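Chorismate synthase (Campylobacter jejuni, PDB 1SQ1) probably catalyses the FMNH2-dependent elimination of phosphate from 5-enolpyruvylshikimate-3-phosphate to give chorismate, the branch point of aromatic amino acid biosynthesis. Local coordinates at residues Gly204-Thr209 / Lys289-Pro294. Sequence-based numbering, arbitrary orientation.
Sequences GAAVFT and KTYFKP. With SO4 (sulfate ion), chain B.
F292 carries its ring beside its own backbone N (chi1 -71°), and V207 places CG2 anti to its carbonyl carbon; the two groups meet on one face of the sheet. V207 CG2 lies 3.6 Å from F292 CE1, with the two side chains crossing obliquely. Y291 is on the other face. There Y291 CD1 comes to 3.4 Å from the methyl A206 CB. F208 shares that face, and K289 CG lies at the edge of the F208 ring, near the ring plane, 4.1 Å from F208 CD1. K289 NZ forms a salt bridge with E165, and Y291 OH is hydrogen-bonded to E244. Four backbone hydrogen bonds join the antiparallel strands: A205 and F292 exchange two, as do V207 and T290. F292 N sits 2.7 Å from A205 O, almost in line with the C=O, though the N-H is bent to 150°. Strands 205-212 and 286-292 are neighbours inside a five-strand antiparallel sheet. Helix 325-346 packs on the V207 face. Beyond the strand, K293 and P294 belong to the predicted FMN site. K293 NZ makes a weak 3.0 Å hydrogen bond to O3 of a sulfate, probably from the crystallisation liquor, also bound by A239 N and by G278 N of the second subunit. At the strand end K293 thus adds a positive charge beside a bound anion, which may be consistent with the predicted FMN site.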
ATOM      1  N   GLY A 204       1.389  20.974  29.259  1.00 63.80           N
ATOM      2  CA  GLY A 204       0.752  19.830  28.623  1.00 63.80           C
ATOM      3  C   GLY A 204      -0.747  19.765  28.868  1.00 63.29           C
ATOM      4  O   GLY A 204      -1.307  20.643  29.528  1.00 64.45           O
ATOM      5  N   ALA A 205      -1.396  18.731  28.330  1.00 61.68           N
ATOM      6  CA  ALA A 205      -2.842  18.534  28.487  1.00 59.47           C
ATOM      7  C   ALA A 205      -3.271  17.096  28.170  1.00 57.50           C
ATOM      8  O   ALA A 205      -2.605  16.403  27.407  1.00 56.75           O
ATOM      9  CB  ALA A 205      -3.602  19.511  27.598  1.00 57.51           C
ATOM     10  N   ALA A 206      -4.377  16.658  28.769  1.00 55.87           N
ATOM     11  CA  ALA A 206      -4.909  15.312  28.552  1.00 55.27           C
ATOM     12  C   ALA A 206      -6.263  15.368  27.824  1.00 55.72           C
ATOM     13  O   ALA A 206      -7.240  15.918  28.346  1.00 55.92           O
ATOM     14  CB  ALA A 206      -5.058  14.598  29.878  1.00 50.35           C
ATOM     15  N   VAL A 207      -6.318  14.802  26.619  1.00 53.96           N
ATOM     16  CA  VAL A 207      -7.545  14.811  25.836  1.00 54.59           C
ATOM     17  C   VAL A 207      -8.352  13.531  25.929  1.00 56.51           C
ATOM     18  O   VAL A 207      -7.793  12.437  26.055  1.00 57.41           O
ATOM     19  CB  VAL A 207      -7.254  15.090  24.367  1.00 53.42           C
ATOM     20  CG1 VAL A 207      -8.496  14.849  23.542  1.00 49.51           C
ATOM     21  CG2 VAL A 207      -6.786  16.524  24.210  1.00 54.51           C
ATOM     22  N   PHE A 208      -9.675  13.685  25.873  1.00 56.76           N
ATOM     23  CA  PHE A 208     -10.599  12.556  25.940  1.00 57.66           C
ATOM     24  C   PHE A 208     -11.483  12.482  24.694  1.00 57.40           C
ATOM     25  O   PHE A 208     -12.253  13.399  24.412  1.00 58.69           O
ATOM     26  CB  PHE A 208     -11.499  12.674  27.167  1.00 59.46           C
ATOM     27  CG  PHE A 208     -12.491  11.553  27.298  1.00 62.38           C
ATOM     28  CD1 PHE A 208     -12.063  10.249  27.523  1.00 63.23           C
ATOM     29  CD2 PHE A 208     -13.856  11.798  27.190  1.00 63.74           C
ATOM     30  CE1 PHE A 208     -12.982   9.201  27.641  1.00 64.14           C
ATOM     31  CE2 PHE A 208     -14.781  10.756  27.305  1.00 64.17           C
ATOM     32  CZ  PHE A 208     -14.344   9.458  27.531  1.00 63.73           C
ATOM     33  N   THR A 209     -11.371  11.390  23.949  1.00 57.06           N
ATOM     34  CA  THR A 209     -12.177  11.215  22.748  1.00 56.65           C
ATOM     35  C   THR A 209     -13.144  10.067  22.943  1.00 57.24           C
ATOM     36  O   THR A 209     -12.743   8.925  23.158  1.00 56.45           O
ATOM     37  CB  THR A 209     -11.337  10.890  21.520  1.00 56.53           C
ATOM     38  OG1 THR A 209     -10.343  11.905  21.319  1.00 57.13           O
ATOM     39  CG2 THR A 209     -12.237  10.814  20.310  1.00 56.31           C
ATOM     40  N   LYS A 289      -7.878   8.056  25.059  1.00 50.13           N
ATOM     41  CA  LYS A 289      -7.287   9.196  25.729  1.00 51.61           C
ATOM     42  C   LYS A 289      -5.942   9.531  25.111  1.00 51.79           C
ATOM     43  O   LYS A 289      -5.081   8.658  24.983  1.00 52.68           O
ATOM     44  CB  LYS A 289      -7.132   8.919  27.223  1.00 52.35           C
ATOM     45  CG  LYS A 289      -8.384   8.421  27.917  1.00 50.93           C
ATOM     46  CD  LYS A 289      -8.147   8.396  29.403  1.00 53.41           C
ATOM     47  CE  LYS A 289      -9.208   7.609  30.152  1.00 55.99           C
ATOM     48  NZ  LYS A 289      -9.110   6.140  29.856  1.00 58.40           N
ATOM     49  N   THR A 290      -5.777  10.795  24.719  1.00 52.72           N
ATOM     50  CA  THR A 290      -4.545  11.294  24.102  1.00 53.00           C
ATOM     51  C   THR A 290      -3.888  12.361  24.984  1.00 52.83           C
ATOM     52  O   THR A 290      -4.473  13.418  25.245  1.00 53.11           O
ATOM     53  CB  THR A 290      -4.820  11.942  22.745  1.00 52.20           C
ATOM     54  OG1 THR A 290      -5.501  11.012  21.908  1.00 54.75           O
ATOM     55  CG2 THR A 290      -3.528  12.337  22.077  1.00 55.38           C
ATOM     56  N   TYR A 291      -2.659  12.093  25.411  1.00 53.09           N
ATOM     57  CA  TYR A 291      -1.921  13.018  26.257  1.00 52.26           C
ATOM     58  C   TYR A 291      -0.921  13.879  25.510  1.00 51.61           C
ATOM     59  O   TYR A 291       0.035  13.387  24.922  1.00 51.27           O
ATOM     60  CB  TYR A 291      -1.212  12.229  27.342  1.00 51.93           C
ATOM     61  CG  TYR A 291      -2.183  11.446  28.172  1.00 52.71           C
ATOM     62  CD1 TYR A 291      -2.876  12.047  29.217  1.00 52.23           C
ATOM     63  CD2 TYR A 291      -2.462  10.123  27.871  1.00 53.16           C
ATOM     64  CE1 TYR A 291      -3.827  11.344  29.939  1.00 52.16           C
ATOM     65  CE2 TYR A 291      -3.413   9.412  28.585  1.00 53.06           C
ATOM     66  CZ  TYR A 291      -4.090  10.029  29.613  1.00 52.02           C
ATOM     67  OH  TYR A 291      -5.049   9.331  30.295  1.00 51.70           O
ATOM     68  N   PHE A 292      -1.149  15.180  25.560  1.00 51.93           N
ATOM     69  CA  PHE A 292      -0.285  16.129  24.899  1.00 53.71           C
ATOM     70  C   PHE A 292       0.777  16.713  25.830  1.00 56.27           C
ATOM     71  O   PHE A 292       0.509  17.030  26.997  1.00 57.39           O
ATOM     72  CB  PHE A 292      -1.114  17.271  24.322  1.00 51.81           C
ATOM     73  CG  PHE A 292      -1.955  16.883  23.139  1.00 51.35           C
ATOM     74  CD1 PHE A 292      -3.083  16.082  23.296  1.00 50.34           C
ATOM     75  CD2 PHE A 292      -1.649  17.371  21.875  1.00 48.37           C
ATOM     76  CE1 PHE A 292      -3.886  15.770  22.217  1.00 51.33           C
ATOM     77  CE2 PHE A 292      -2.446  17.064  20.788  1.00 50.37           C
ATOM     78  CZ  PHE A 292      -3.572  16.266  20.957  1.00 52.15           C
ATOM     79  N   LYS A 293       1.987  16.866  25.303  1.00 56.86           N
ATOM     80  CA  LYS A 293       3.079  17.435  26.080  1.00 57.55           C
ATOM     81  C   LYS A 293       3.024  18.941  25.891  1.00 58.68           C
ATOM     82  O   LYS A 293       2.312  19.437  25.013  1.00 59.23           O
ATOM     83  CB  LYS A 293       4.424  16.912  25.578  1.00 56.18           C
ATOM     84  CG  LYS A 293       4.908  17.547  24.276  1.00 54.41           C
ATOM     85  CD  LYS A 293       6.259  16.980  23.824  1.00 52.41           C
ATOM     86  CE  LYS A 293       6.766  17.696  22.575  1.00 53.31           C
ATOM     87  NZ  LYS A 293       8.173  17.334  22.272  1.00 54.76           N
ATOM     88  N   PRO A 294       3.758  19.692  26.723  1.00 59.43           N
ATOM     89  CA  PRO A 294       3.734  21.145  26.564  1.00 61.49           C
ATOM     90  C   PRO A 294       4.426  21.557  25.268  1.00 64.03           C
ATOM     91  O   PRO A 294       5.458  20.998  24.883  1.00 64.01           O
ATOM     92  CB  PRO A 294       4.461  21.646  27.810  1.00 60.00           C
ATOM     93  CG  PRO A 294       5.354  20.501  28.170  1.00 60.26           C
ATOM     94  CD  PRO A 294       4.468  19.314  27.954  1.00 58.51           C
TER
HETATM   95  S   SO4 B 401       6.271  15.554  18.884  1.00 69.29           S
HETATM   96  O1  SO4 B 401       6.336  16.904  18.282  1.00 65.98           O
HETATM   97  O2  SO4 B 401       7.200  14.628  18.182  1.00 70.16           O
HETATM   98  O3  SO4 B 401       6.654  15.619  20.309  1.00 70.00           O
HETATM   99  O4  SO4 B 401       4.896  15.030  18.762  1.00 70.37           O